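Local coordinates for PppA (Pseudomonas aeruginosa, PDB 6JKV), which probably removes phosphate from serine and threonine residues of proteins, as a manganese-binding PP2C-family phosphatase that regulates the type VI secretion system, at residues 130-138 against 194-203; 142-151 against 222-230. One frame throughout, in Å; residues are numbered along the deposited sequence.

Contact 1 of 2, residues 130-138 against 194-203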
ATOM      1  N   GLY A 130     -10.272   8.811 -14.595  1.00 21.55           N
ATOM      2  CA  GLY A 130     -10.555  10.248 -14.741  1.00 22.12           C
ATOM      3  C   GLY A 130     -10.523  10.964 -13.398  1.00 21.28           C
ATOM      4  O   GLY A 130      -9.471  10.923 -12.709  1.00 21.40           O
ATOM      5  N   ASN A 131     -11.659  11.549 -13.011  1.00 21.06           N
ATOM      6  CA  ASN A 131     -11.797  12.408 -11.805  1.00 21.78           C
ATOM      7  C   ASN A 131     -12.170  11.597 -10.563  1.00 21.46           C
ATOM      8  O   ASN A 131     -12.363  12.219  -9.510  1.00 21.52           O
ATOM      9  CB  ASN A 131     -12.849  13.501 -12.007  1.00 23.36           C
ATOM     10  CG  ASN A 131     -12.496  14.405 -13.166  1.00 23.93           C
ATOM     11  OD1 ASN A 131     -11.331  14.510 -13.524  1.00 25.71           O
ATOM     12  ND2 ASN A 131     -13.482  15.038 -13.778  1.00 25.16           N
ATOM     13  N   GLN A 132     -12.304  10.277 -10.669  1.00 21.40           N
ATOM     14  CA  GLN A 132     -12.690   9.450  -9.503  1.00 21.16           C
ATOM     15  C   GLN A 132     -11.594   8.429  -9.232  1.00 20.25           C
ATOM     16  O   GLN A 132     -10.953   7.935 -10.190  1.00 20.87           O
ATOM     17  CB  GLN A 132     -14.048   8.776  -9.688  1.00 22.97           C
ATOM     18  CG  GLN A 132     -14.395   8.456 -11.130  1.00 24.55           C
ATOM     19  CD  GLN A 132     -15.868   8.168 -11.283  1.00 25.81           C
ATOM     20  OE1 GLN A 132     -16.710   8.937 -10.811  1.00 28.27           O
ATOM     21  NE2 GLN A 132     -16.182   7.046 -11.922  1.00 24.70           N
ATOM     22  N   ALA A 133     -11.385   8.143  -7.953  1.00 18.54           N
ATOM     23  CA  ALA A 133     -10.443   7.107  -7.508  1.00 18.06           C
ATOM     24  C   ALA A 133     -11.047   6.363  -6.326  1.00 17.43           C
ATOM     25  O   ALA A 133     -11.975   6.886  -5.694  1.00 18.23           O
ATOM     26  CB  ALA A 133      -9.103   7.714  -7.175  1.00 17.37           C
ATOM     27  N   SER A 134     -10.560   5.150  -6.099  1.00 16.73           N
ATOM     28  CA  SER A 134     -10.945   4.291  -4.960  1.00 16.72           C
ATOM     29  C   SER A 134      -9.676   3.770  -4.301  1.00 16.48           C
ATOM     30  O   SER A 134      -8.735   3.406  -5.024  1.00 16.30           O
ATOM     31  CB  SER A 134     -11.841   3.168  -5.401  1.00 16.78           C
ATOM     32  OG  SER A 134     -13.049   3.666  -5.950  1.00 16.60           O
ATOM     33  N   CYS A 135      -9.660   3.749  -2.974  1.00 15.78           N
ATOM     34  CA  CYS A 135      -8.603   3.102  -2.172  1.00 15.85           C
ATOM     35  C   CYS A 135      -9.206   1.869  -1.505  1.00 16.38           C
ATOM     36  O   CYS A 135     -10.262   1.987  -0.857  1.00 16.62           O
ATOM     37  CB  CYS A 135      -8.031   4.059  -1.136  1.00 16.17           C
ATOM     38  SG  CYS A 135      -6.929   3.266   0.062  1.00 17.56           S
ATOM     39  N   LEU A 136      -8.565   0.720  -1.695  1.00 16.30           N
ATOM     40  CA  LEU A 136      -8.864  -0.513  -0.931  1.00 17.00           C
ATOM     41  C   LEU A 136      -7.635  -0.835  -0.086  1.00 16.79           C
ATOM     42  O   LEU A 136      -6.511  -0.746  -0.606  1.00 16.52           O
ATOM     43  CB  LEU A 136      -9.177  -1.663  -1.887  1.00 17.35           C
ATOM     44  CG  LEU A 136     -10.493  -1.564  -2.651  1.00 18.54           C
ATOM     45  CD1 LEU A 136     -10.507  -2.533  -3.828  1.00 19.87           C
ATOM     46  CD2 LEU A 136     -11.677  -1.812  -1.731  1.00 19.33           C
ATOM     47  N   TRP A 137      -7.834  -1.192   1.176  1.00 18.05           N
ATOM     48  CA  TRP A 137      -6.691  -1.541   2.051  1.00 17.92           C
ATOM     49  C   TRP A 137      -7.113  -2.518   3.145  1.00 18.50           C
ATOM     50  O   TRP A 137      -8.306  -2.581   3.527  1.00 17.91           O
ATOM     51  CB  TRP A 137      -6.043  -0.279   2.626  1.00 17.59           C
ATOM     52  CG  TRP A 137      -6.640   0.196   3.913  1.00 18.16           C
ATOM     53  CD1 TRP A 137      -6.205  -0.106   5.171  1.00 18.77           C
ATOM     54  CD2 TRP A 137      -7.762   1.082   4.077  1.00 17.61           C
ATOM     55  NE1 TRP A 137      -6.982   0.524   6.105  1.00 18.58           N
ATOM     56  CE2 TRP A 137      -7.939   1.263   5.464  1.00 18.11           C
ATOM     57  CE3 TRP A 137      -8.629   1.739   3.194  1.00 17.01           C
ATOM     58  CZ2 TRP A 137      -8.949   2.071   5.983  1.00 18.83           C
ATOM     59  CZ3 TRP A 137      -9.625   2.538   3.710  1.00 18.17           C
ATOM     60  CH2 TRP A 137      -9.777   2.706   5.086  1.00 18.91           C
ATOM     61  N   ALA A 138      -6.116  -3.257   3.611  1.00 18.02           N
ATOM     62  CA  ALA A 138      -6.182  -4.167   4.768  1.00 18.15           C
ATOM     63  C   ALA A 138      -4.773  -4.280   5.344  1.00 16.97           C
ATOM     64  O   ALA A 138      -3.894  -4.802   4.646  1.00 15.39           O
ATOM     65  CB  ALA A 138      -6.753  -5.497   4.347  1.00 18.98           C
ATOM     66  N   LEU A 194     -11.643 -12.228   4.221  1.00 25.06           N
ATOM     67  CA  LEU A 194     -10.854 -10.981   4.122  1.00 23.52           C
ATOM     68  C   LEU A 194     -11.844  -9.820   4.034  1.00 24.19           C
ATOM     69  O   LEU A 194     -12.687  -9.816   3.108  1.00 25.19           O
ATOM     70  CB  LEU A 194      -9.937 -11.036   2.903  1.00 22.20           C
ATOM     71  CG  LEU A 194      -9.261  -9.716   2.533  1.00 21.06           C
ATOM     72  CD1 LEU A 194      -8.227  -9.330   3.577  1.00 20.86           C
ATOM     73  CD2 LEU A 194      -8.626  -9.827   1.156  1.00 20.74           C
ATOM     74  N   GLU A 195     -11.781  -8.903   4.994  1.00 23.55           N
ATOM     75  CA  GLU A 195     -12.647  -7.705   5.016  1.00 24.32           C
ATOM     76  C   GLU A 195     -11.784  -6.513   4.616  1.00 22.55           C
ATOM     77  O   GLU A 195     -10.915  -6.130   5.421  1.00 23.49           O
ATOM     78  CB  GLU A 195     -13.264  -7.499   6.400  1.00 26.16           C
ATOM     79  CG  GLU A 195     -13.817  -8.768   7.040  1.00 28.52           C
ATOM     80  CD  GLU A 195     -15.334  -8.888   6.997  1.00 31.23           C
ATOM     81  OE1 GLU A 195     -15.878  -9.933   7.469  1.00 32.78           O
ATOM     82  OE2 GLU A 195     -15.980  -7.930   6.489  1.00 32.83           O
ATOM     83  N   LEU A 196     -11.995  -5.977   3.410  1.00 20.78           N
ATOM     84  CA  LEU A 196     -11.254  -4.800   2.905  1.00 20.02           C
ATOM     85  C   LEU A 196     -11.978  -3.525   3.334  1.00 19.81           C
ATOM     86  O   LEU A 196     -13.219  -3.484   3.267  1.00 21.60           O
ATOM     87  CB  LEU A 196     -11.155  -4.861   1.383  1.00 18.86           C
ATOM     88  CG  LEU A 196     -10.201  -5.907   0.813  1.00 18.44           C
ATOM     89  CD1 LEU A 196     -10.621  -6.278  -0.601  1.00 17.91           C
ATOM     90  CD2 LEU A 196      -8.765  -5.396   0.818  1.00 17.38           C
ATOM     91  N   SER A 197     -11.219  -2.520   3.756  1.00 18.60           N
ATOM     92  CA  SER A 197     -11.735  -1.150   3.941  1.00 18.39           C
ATOM     93  C   SER A 197     -11.628  -0.428   2.603  1.00 17.91           C
ATOM     94  O   SER A 197     -10.697  -0.730   1.830  1.00 16.17           O
ATOM     95  CB  SER A 197     -11.026  -0.440   5.047  1.00 18.54           C
ATOM     96  OG  SER A 197     -11.455  -0.942   6.306  1.00 19.95           O
ATOM     97  N   GLU A 198     -12.579   0.459   2.332  1.00 18.60           N
ATOM     98  CA  GLU A 198     -12.654   1.213   1.062  1.00 18.65           C
ATOM     99  C   GLU A 198     -12.888   2.690   1.374  1.00 18.78           C
ATOM    100  O   GLU A 198     -13.646   3.007   2.317  1.00 19.20           O
ATOM    101  CB  GLU A 198     -13.767   0.660   0.175  1.00 19.52           C
ATOM    102  CG  GLU A 198     -13.768   1.252  -1.226  1.00 19.93           C
ATOM    103  CD  GLU A 198     -14.894   0.755  -2.113  1.00 20.50           C
ATOM    104  OE1 GLU A 198     -15.512  -0.256  -1.764  1.00 20.72           O
ATOM    105  OE2 GLU A 198     -15.162   1.402  -3.141  1.00 21.65           O
ATOM    106  N   ALA A 199     -12.246   3.565   0.607  1.00 18.04           N
ATOM    107  CA  ALA A 199     -12.511   5.017   0.632  1.00 18.76           C
ATOM    108  C   ALA A 199     -12.538   5.532  -0.801  1.00 17.97           C
ATOM    109  O   ALA A 199     -11.583   5.266  -1.554  1.00 16.85           O
ATOM    110  CB  ALA A 199     -11.477   5.737   1.461  1.00 19.15           C
ATOM    111  N   ALA A 200     -13.612   6.231  -1.158  1.00 18.65           N
ATOM    112  CA  ALA A 200     -13.758   6.891  -2.470  1.00 18.13           C
ATOM    113  C   ALA A 200     -13.095   8.268  -2.404  1.00 17.96           C
ATOM    114  O   ALA A 200     -13.130   8.908  -1.332  1.00 16.43           O
ATOM    115  CB  ALA A 200     -15.208   7.006  -2.854  1.00 18.85           C
ATOM    116  N   LEU A 201     -12.500   8.683  -3.521  1.00 18.88           N
ATOM    117  CA  LEU A 201     -11.784   9.977  -3.635  1.00 18.74           C
ATOM    118  C   LEU A 201     -12.245  10.681  -4.904  1.00 18.38           C
ATOM    119  O   LEU A 201     -12.354  10.028  -5.946  1.00 17.67           O
ATOM    120  CB  LEU A 201     -10.274   9.730  -3.675  1.00 18.64           C
ATOM    121  CG  LEU A 201      -9.657   9.085  -2.433  1.00 18.93           C
ATOM    122  CD1 LEU A 201      -8.261   8.563  -2.748  1.00 18.90           C
ATOM    123  CD2 LEU A 201      -9.606  10.070  -1.275  1.00 19.59           C
ATOM    124  N   HIS A 202     -12.525  11.973  -4.789  1.00 19.12           N
ATOM    125  CA  HIS A 202     -12.637  12.897  -5.935  1.00 19.54           C
ATOM    126  C   HIS A 202     -11.245  13.470  -6.206  1.00 18.60           C
ATOM    127  O   HIS A 202     -10.663  14.069  -5.299  1.00 18.42           O
ATOM    128  CB  HIS A 202     -13.693  13.961  -5.647  1.00 21.57           C
ATOM    129  CG  HIS A 202     -13.645  15.115  -6.586  1.00 22.99           C
ATOM    130  ND1 HIS A 202     -14.081  15.036  -7.901  1.00 24.03           N
ATOM    131  CD2 HIS A 202     -13.189  16.370  -6.414  1.00 24.12           C
ATOM    132  CE1 HIS A 202     -13.901  16.198  -8.491  1.00 24.09           C
ATOM    133  NE2 HIS A 202     -13.370  17.034  -7.601  1.00 24.78           N
ATOM    134  N   VAL A 203     -10.727  13.245  -7.406  1.00 18.90           N
ATOM    135  CA  VAL A 203      -9.348  13.656  -7.789  1.00 18.71           C
ATOM    136  C   VAL A 203      -9.426  15.010  -8.490  1.00 19.50           C
ATOM    137  O   VAL A 203     -10.276  15.175  -9.385  1.00 19.00           O
ATOM    138  CB  VAL A 203      -8.660  12.615  -8.687  1.00 18.52           C
ATOM    139  CG1 VAL A 203      -7.177  12.922  -8.814  1.00 18.93           C
ATOM    140  CG2 VAL A 203      -8.891  11.202  -8.176  1.00 18.13           C
TER
HETATM  141  O   HOH W   1     -14.610   4.060  -4.156  1.00 22.42           O

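Contact 2 of 2, residues 142-151 against 222-230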
ATOM      1  N   ARG A 142      -0.257   2.386   4.135  1.00 15.08           N
ATOM      2  CA  ARG A 142      -1.065   3.622   4.139  1.00 16.13           C
ATOM      3  C   ARG A 142      -1.171   4.200   2.728  1.00 16.13           C
ATOM      4  O   ARG A 142      -0.261   3.984   1.880  1.00 16.43           O
ATOM      5  CB  ARG A 142      -0.473   4.640   5.114  1.00 16.28           C
ATOM      6  CG  ARG A 142      -0.632   4.238   6.569  1.00 17.27           C
ATOM      7  CD  ARG A 142       0.190   5.114   7.481  1.00 17.90           C
ATOM      8  NE  ARG A 142       0.040   4.734   8.878  1.00 19.74           N
ATOM      9  CZ  ARG A 142       0.251   5.545   9.906  1.00 21.54           C
ATOM     10  NH1 ARG A 142       0.610   6.802   9.703  1.00 22.54           N
ATOM     11  NH2 ARG A 142       0.094   5.097  11.137  1.00 22.66           N
ATOM     12  N   LEU A 143      -2.283   4.891   2.496  1.00 16.23           N
ATOM     13  CA  LEU A 143      -2.438   5.870   1.404  1.00 15.83           C
ATOM     14  C   LEU A 143      -2.650   7.254   2.015  1.00 16.00           C
ATOM     15  O   LEU A 143      -3.543   7.405   2.883  1.00 15.05           O
ATOM     16  CB  LEU A 143      -3.620   5.493   0.521  1.00 16.00           C
ATOM     17  CG  LEU A 143      -4.024   6.593  -0.452  1.00 16.45           C
ATOM     18  CD1 LEU A 143      -3.058   6.641  -1.627  1.00 16.15           C
ATOM     19  CD2 LEU A 143      -5.453   6.405  -0.912  1.00 17.42           C
ATOM     20  N   TYR A 144      -1.849   8.214   1.559  1.00 15.89           N
ATOM     21  CA  TYR A 144      -1.996   9.651   1.868  1.00 16.78           C
ATOM     22  C   TYR A 144      -2.343  10.417   0.593  1.00 16.99           C
ATOM     23  O   TYR A 144      -1.954   9.993  -0.504  1.00 16.77           O
ATOM     24  CB  TYR A 144      -0.703  10.233   2.432  1.00 17.16           C
ATOM     25  CG  TYR A 144      -0.263   9.713   3.774  1.00 18.48           C
ATOM     26  CD1 TYR A 144       0.484   8.550   3.876  1.00 18.23           C
ATOM     27  CD2 TYR A 144      -0.537  10.416   4.934  1.00 18.63           C
ATOM     28  CE1 TYR A 144       0.924   8.089   5.106  1.00 18.57           C
ATOM     29  CE2 TYR A 144      -0.102   9.970   6.167  1.00 19.20           C
ATOM     30  CZ  TYR A 144       0.634   8.804   6.252  1.00 18.75           C
ATOM     31  OH  TYR A 144       1.089   8.360   7.463  1.00 19.96           O
ATOM     32  N   ARG A 145      -3.040  11.534   0.752  1.00 17.66           N
ATOM     33  CA  ARG A 145      -3.261  12.493  -0.353  1.00 18.40           C
ATOM     34  C   ARG A 145      -2.619  13.828   0.013  1.00 20.03           C
ATOM     35  O   ARG A 145      -2.872  14.322   1.113  1.00 23.14           O
ATOM     36  CB  ARG A 145      -4.749  12.664  -0.644  1.00 18.73           C
ATOM     37  CG  ARG A 145      -5.042  13.848  -1.556  1.00 18.73           C
ATOM     38  CD  ARG A 145      -6.489  13.952  -1.958  1.00 19.27           C
ATOM     39  NE  ARG A 145      -7.335  14.204  -0.807  1.00 19.77           N
ATOM     40  CZ  ARG A 145      -8.660  14.199  -0.833  1.00 20.58           C
ATOM     41  NH1 ARG A 145      -9.300  13.947  -1.963  1.00 20.98           N
ATOM     42  NH2 ARG A 145      -9.334  14.407   0.283  1.00 21.10           N
ATOM     43  N   LEU A 146      -1.806  14.370  -0.891  1.00 19.32           N
ATOM     44  CA  LEU A 146      -1.307  15.757  -0.802  1.00 19.00           C
ATOM     45  C   LEU A 146      -2.141  16.624  -1.741  1.00 19.24           C
ATOM     46  O   LEU A 146      -2.142  16.368  -2.961  1.00 19.73           O
ATOM     47  CB  LEU A 146       0.172  15.806  -1.181  1.00 19.04           C
ATOM     48  CG  LEU A 146       0.832  17.170  -1.018  1.00 19.57           C
ATOM     49  CD1 LEU A 146       1.122  17.439   0.448  1.00 20.66           C
ATOM     50  CD2 LEU A 146       2.107  17.257  -1.834  1.00 19.24           C
ATOM     51  N   ARG A 147      -2.827  17.613  -1.179  1.00 19.26           N
ATOM     52  CA  ARG A 147      -3.634  18.586  -1.940  1.00 20.00           C
ATOM     53  C   ARG A 147      -3.384  19.982  -1.369  1.00 20.89           C
ATOM     54  O   ARG A 147      -3.493  20.154  -0.150  1.00 19.44           O
ATOM     55  CB  ARG A 147      -5.113  18.209  -1.864  1.00 20.97           C
ATOM     56  CG  ARG A 147      -6.045  19.230  -2.498  1.00 22.02           C
ATOM     57  CD  ARG A 147      -7.480  18.750  -2.404  1.00 21.75           C
ATOM     58  NE  ARG A 147      -7.798  17.737  -3.399  1.00 21.42           N
ATOM     59  CZ  ARG A 147      -8.976  17.122  -3.513  1.00 20.29           C
ATOM     60  NH1 ARG A 147      -9.958  17.400  -2.677  1.00 20.73           N
ATOM     61  NH2 ARG A 147      -9.172  16.229  -4.465  1.00 19.33           N
ATOM     62  N   GLY A 148      -3.054  20.935  -2.240  1.00 22.45           N
ATOM     63  CA  GLY A 148      -2.745  22.323  -1.846  1.00 23.63           C
ATOM     64  C   GLY A 148      -1.645  22.395  -0.800  1.00 23.80           C
ATOM     65  O   GLY A 148      -1.742  23.242   0.097  1.00 26.07           O
ATOM     66  N   GLY A 149      -0.636  21.528  -0.891  1.00 23.24           N
ATOM     67  CA  GLY A 149       0.476  21.487   0.075  1.00 23.35           C
ATOM     68  C   GLY A 149       0.068  20.946   1.439  1.00 23.17           C
ATOM     69  O   GLY A 149       0.876  21.057   2.373  1.00 22.36           O
ATOM     70  N   VAL A 150      -1.129  20.363   1.561  1.00 23.32           N
ATOM     71  CA  VAL A 150      -1.634  19.787   2.842  1.00 23.31           C
ATOM     72  C   VAL A 150      -1.737  18.271   2.691  1.00 21.24           C
ATOM     73  O   VAL A 150      -2.393  17.808   1.737  1.00 20.40           O
ATOM     74  CB  VAL A 150      -2.987  20.391   3.253  1.00 24.24           C
ATOM     75  CG1 VAL A 150      -3.478  19.773   4.551  1.00 24.63           C
ATOM     76  CG2 VAL A 150      -2.914  21.911   3.365  1.00 25.46           C
ATOM     77  N   LEU A 151      -1.114  17.534   3.610  1.00 21.42           N
ATOM     78  CA  LEU A 151      -1.145  16.052   3.613  1.00 21.03           C
ATOM     79  C   LEU A 151      -2.320  15.548   4.451  1.00 20.76           C
ATOM     80  O   LEU A 151      -2.591  16.105   5.515  1.00 22.39           O
ATOM     81  CB  LEU A 151       0.171  15.502   4.162  1.00 21.28           C
ATOM     82  CG  LEU A 151       0.337  13.996   4.012  1.00 20.26           C
ATOM     83  CD1 LEU A 151       0.535  13.634   2.551  1.00 19.68           C
ATOM     84  CD2 LEU A 151       1.502  13.501   4.852  1.00 21.04           C
ATOM     85  N   ASP A 222       4.446  12.586   9.595  1.00 22.00           N
ATOM     86  CA  ASP A 222       3.556  13.061   8.508  1.00 21.54           C
ATOM     87  C   ASP A 222       3.981  14.436   7.982  1.00 21.96           C
ATOM     88  O   ASP A 222       3.746  14.688   6.788  1.00 20.51           O
ATOM     89  CB  ASP A 222       2.106  13.085   8.973  1.00 21.79           C
ATOM     90  CG  ASP A 222       1.486  11.700   8.974  1.00 22.14           C
ATOM     91  OD1 ASP A 222       2.202  10.726   8.621  1.00 21.20           O
ATOM     92  OD2 ASP A 222       0.286  11.604   9.310  1.00 22.60           O
ATOM     93  N   SER A 223       4.564  15.297   8.821  1.00 23.10           N
ATOM     94  CA  SER A 223       4.998  16.650   8.394  1.00 23.58           C
ATOM     95  C   SER A 223       6.206  16.528   7.460  1.00 22.90           C
ATOM     96  O   SER A 223       6.290  17.300   6.481  1.00 23.26           O
ATOM     97  CB  SER A 223       5.272  17.562   9.566  1.00 25.19           C
ATOM     98  OG  SER A 223       6.317  17.061  10.379  1.00 25.61           O
ATOM     99  N   GLU A 224       7.101  15.583   7.737  1.00 21.92           N
ATOM    100  CA  GLU A 224       8.267  15.319   6.857  1.00 22.81           C
ATOM    101  C   GLU A 224       7.786  14.655   5.568  1.00 21.58           C
ATOM    102  O   GLU A 224       8.312  14.994   4.509  1.00 22.30           O
ATOM    103  CB  GLU A 224       9.311  14.480   7.589  1.00 23.93           C
ATOM    104  CG  GLU A 224       9.934  15.219   8.760  1.00 24.46           C
ATOM    105  CD  GLU A 224      10.683  14.326   9.723  1.00 25.55           C
ATOM    106  OE1 GLU A 224      10.319  13.149   9.828  1.00 25.38           O
ATOM    107  OE2 GLU A 224      11.651  14.806  10.345  1.00 26.41           O
ATOM    108  N   LEU A 225       6.799  13.760   5.640  1.00 20.95           N
ATOM    109  CA  LEU A 225       6.210  13.162   4.415  1.00 20.11           C
ATOM    110  C   LEU A 225       5.641  14.285   3.543  1.00 20.43           C
ATOM    111  O   LEU A 225       5.911  14.287   2.331  1.00 20.91           O
ATOM    112  CB  LEU A 225       5.126  12.143   4.778  1.00 19.31           C
ATOM    113  CG  LEU A 225       5.581  10.896   5.538  1.00 18.96           C
ATOM    114  CD1 LEU A 225       4.393   9.978   5.775  1.00 18.36           C
ATOM    115  CD2 LEU A 225       6.691  10.154   4.811  1.00 18.16           C
ATOM    116  N   ARG A 226       4.901  15.219   4.140  1.00 20.92           N
ATOM    117  CA  ARG A 226       4.327  16.378   3.418  1.00 20.81           C
ATOM    118  C   ARG A 226       5.451  17.192   2.760  1.00 21.03           C
ATOM    119  O   ARG A 226       5.277  17.622   1.600  1.00 19.44           O
ATOM    120  CB  ARG A 226       3.524  17.253   4.384  1.00 21.34           C
ATOM    121  CG  ARG A 226       2.802  18.413   3.715  1.00 22.10           C
ATOM    122  CD  ARG A 226       3.106  19.723   4.413  1.00 23.60           C
ATOM    123  NE  ARG A 226       4.416  20.235   4.030  1.00 24.80           N
ATOM    124  CZ  ARG A 226       4.643  21.052   3.008  1.00 25.50           C
ATOM    125  NH1 ARG A 226       3.636  21.477   2.260  1.00 24.79           N
ATOM    126  NH2 ARG A 226       5.874  21.456   2.736  1.00 26.83           N
ATOM    127  N   ASP A 227       6.565  17.409   3.463  1.00 21.21           N
ATOM    128  CA  ASP A 227       7.713  18.181   2.931  1.00 22.55           C
ATOM    129  C   ASP A 227       8.282  17.499   1.687  1.00 21.74           C
ATOM    130  O   ASP A 227       8.475  18.183   0.658  1.00 22.93           O
ATOM    131  CB  ASP A 227       8.801  18.361   3.985  1.00 23.90           C
ATOM    132  CG  ASP A 227       8.397  19.343   5.060  1.00 24.54           C
ATOM    133  OD1 ASP A 227       7.439  20.098   4.826  1.00 24.33           O
ATOM    134  OD2 ASP A 227       9.033  19.327   6.121  1.00 26.26           O
ATOM    135  N   VAL A 228       8.550  16.202   1.780  1.00 21.28           N
ATOM    136  CA  VAL A 228       9.206  15.443   0.680  1.00 22.36           C
ATOM    137  C   VAL A 228       8.234  15.328  -0.501  1.00 21.64           C
ATOM    138  O   VAL A 228       8.690  15.459  -1.651  1.00 22.29           O
ATOM    139  CB  VAL A 228       9.698  14.063   1.149  1.00 22.45           C
ATOM    140  CG1 VAL A 228      10.371  13.316   0.014  1.00 22.46           C
ATOM    141  CG2 VAL A 228      10.640  14.172   2.337  1.00 23.33           C
ATOM    142  N   LEU A 229       6.944  15.107  -0.235  1.00 21.11           N
ATOM    143  CA  LEU A 229       5.924  14.931  -1.299  1.00 20.16           C
ATOM    144  C   LEU A 229       5.711  16.240  -2.068  1.00 20.17           C
ATOM    145  O   LEU A 229       5.257  16.166  -3.217  1.00 20.72           O
ATOM    146  CB  LEU A 229       4.605  14.458  -0.683  1.00 19.94           C
ATOM    147  CG  LEU A 229       4.553  12.986  -0.269  1.00 20.02           C
ATOM    148  CD1 LEU A 229       3.209  12.657   0.365  1.00 20.27           C
ATOM    149  CD2 LEU A 229       4.814  12.069  -1.459  1.00 19.73           C
ATOM    150  N   SER A 230       6.021  17.391  -1.472  1.00 20.98           N
ATOM    151  CA  SER A 230       5.796  18.724  -2.095  1.00 21.89           C
ATOM    152  C   SER A 230       6.883  19.005  -3.137  1.00 22.38           C
ATOM    153  O   SER A 230       7.551  20.046  -3.056  1.00 24.12           O
ATOM    154  CB  SER A 230       5.708  19.802  -1.059  1.00 22.48           C
ATOM    155  OG  SER A 230       4.436  19.756  -0.433  1.00 23.02           O
TER

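Contact 1 of 2, residues 130-138 against 194-203
Trp137 and Ser197 form the hydrogen-bonded pair at one end of two antiparallel strands, 132-138 and 197-202, whose axes come within 4.7 Å. From CB of Trp137 the side chain turns into the position between backbone N and carbonyl carbon (chi1 89°), which brings the indole over Ser197. CD2, at the ring fusion, reaches Ser197 CB; CE3 lies 3.5 Å from Ser197 O; CZ2 and CH2 are each 3.4 Å from Ser197 CB. That methylene sits over the face of the six-membered ring, 3.3 Å from the centroid and 9° off its normal, a CH-pi contact. Farther round, CZ3 meets Ala199 CB at 4.3 Å, with the Ala199 backbone N at the ring edge. The indole NE1 is tied to Arg156 O, and His158, its ring nearly parallel to the indole, also bonds Ser197 OG, so both partners of the pair are anchored to the same loop.

Backbone pairing is regular: seven N-H...O bonds join the strands, from Val203 N to Asn131 O through to the two linking Trp137 and Ser197, and Cys135 N to Ala199 O is nearly straight at 170°. Ala133, Cys135, Leu201 and the indole share one face, where Ala133 CB also packs 3.6 Å from Val203 CG2. On the other, Leu136 and Glu198 run side by side, Leu136 CD2 3.7 Å from Glu198 CG, and Glu198 OE1 continues to a salt bridge with Arg97 of helix 89-114. Strand 197-202 is thereby added as the outermost strand beside 132-138, one face turned to strand 142-147 of the second sheet and the other to a helix, the layering of the PP2C-type beta sandwich.

Contact 2 of 2, residues 142-151 against 222-230
Leu151 packs against Asp222, Leu225, Arg226 and Leu229 on one side of helix 222-229 and buries more surface than any other residue of this contact. Its two methyls divide the work: CD1 meets Leu229 CD1 at 3.6 Å, the two side chains crossing at about a right angle, while CD2 lies 3.2 Å from Asp222 O and also touches Leu225 CB. Leu146 adds its CD2, 3.9 Å from Leu229 CB, and sets CD1 against the aliphatic CG of Arg226.

Two polar contacts, one of them weak, accompany this apolar patch. Arg226 NH1 donates to Gly149 O at 2.8 Å (160° at the hydrogen), with the oxygen essentially in the guanidinium plane. Tyr144 OH makes a weak bond of 2.9 Å to Asp222 OD1; ring and carboxylate planes stand 86° apart, and Leu225 CD1 lies over one face of the phenol ring.

A second shell orients these groups. Arg226 bends at chi2 and chi3, and its NE and NH2 both hold Asp227 OD1, which should fix the rotation of the guanidinium and leave NH1 aimed at the turn. Gly149 O is offered by a type I' hairpin turn, Arg147 to Val150, in which Gly148 and Gly149 both have positive phi. Arg142 NH1 donates to Tyr144 OH at 2.8 Å, steadying the hydroxyl; its NH2 reaches Asp157 in a salt bridge. Ser230 OG, bonded to Arg226 O at the helix end, rests against Leu146.

Outward from here, strand 142-147 pairs with 208-212, and the 150-153 strand forms the margin of that sheet. Helix 222-229 crosses strand 142-147 at 56°, and Leu229 also meets Leu210, while Leu241 and Val237 of helix 234-247 pack on Leu225 and Leu229.

Contact 1 ends one sheet at its 197-202 margin, whereas contact 2 lays a helix on the outer part of the other; their centres are 18 Å apart. Strands 132-138 and 142-147 follow each other in the chain and carry it from one sheet to the other, and the layers meet where Cys135 CB lies 3.5 Å from Leu143 CD2. Toward the turn between 142-147 and 150-153, His202 O probably accepts a hydrogen bond from Arg147 NH2 at 2.8 Å. Neither contact supplies a manganese ligand: the side chain of Trp137 is about 13 Å, and that of Arg142 about 11 Å, from a bound manganese ion, although the Arg142 side chain is about 6 Å from that of the metal ligand Asp214.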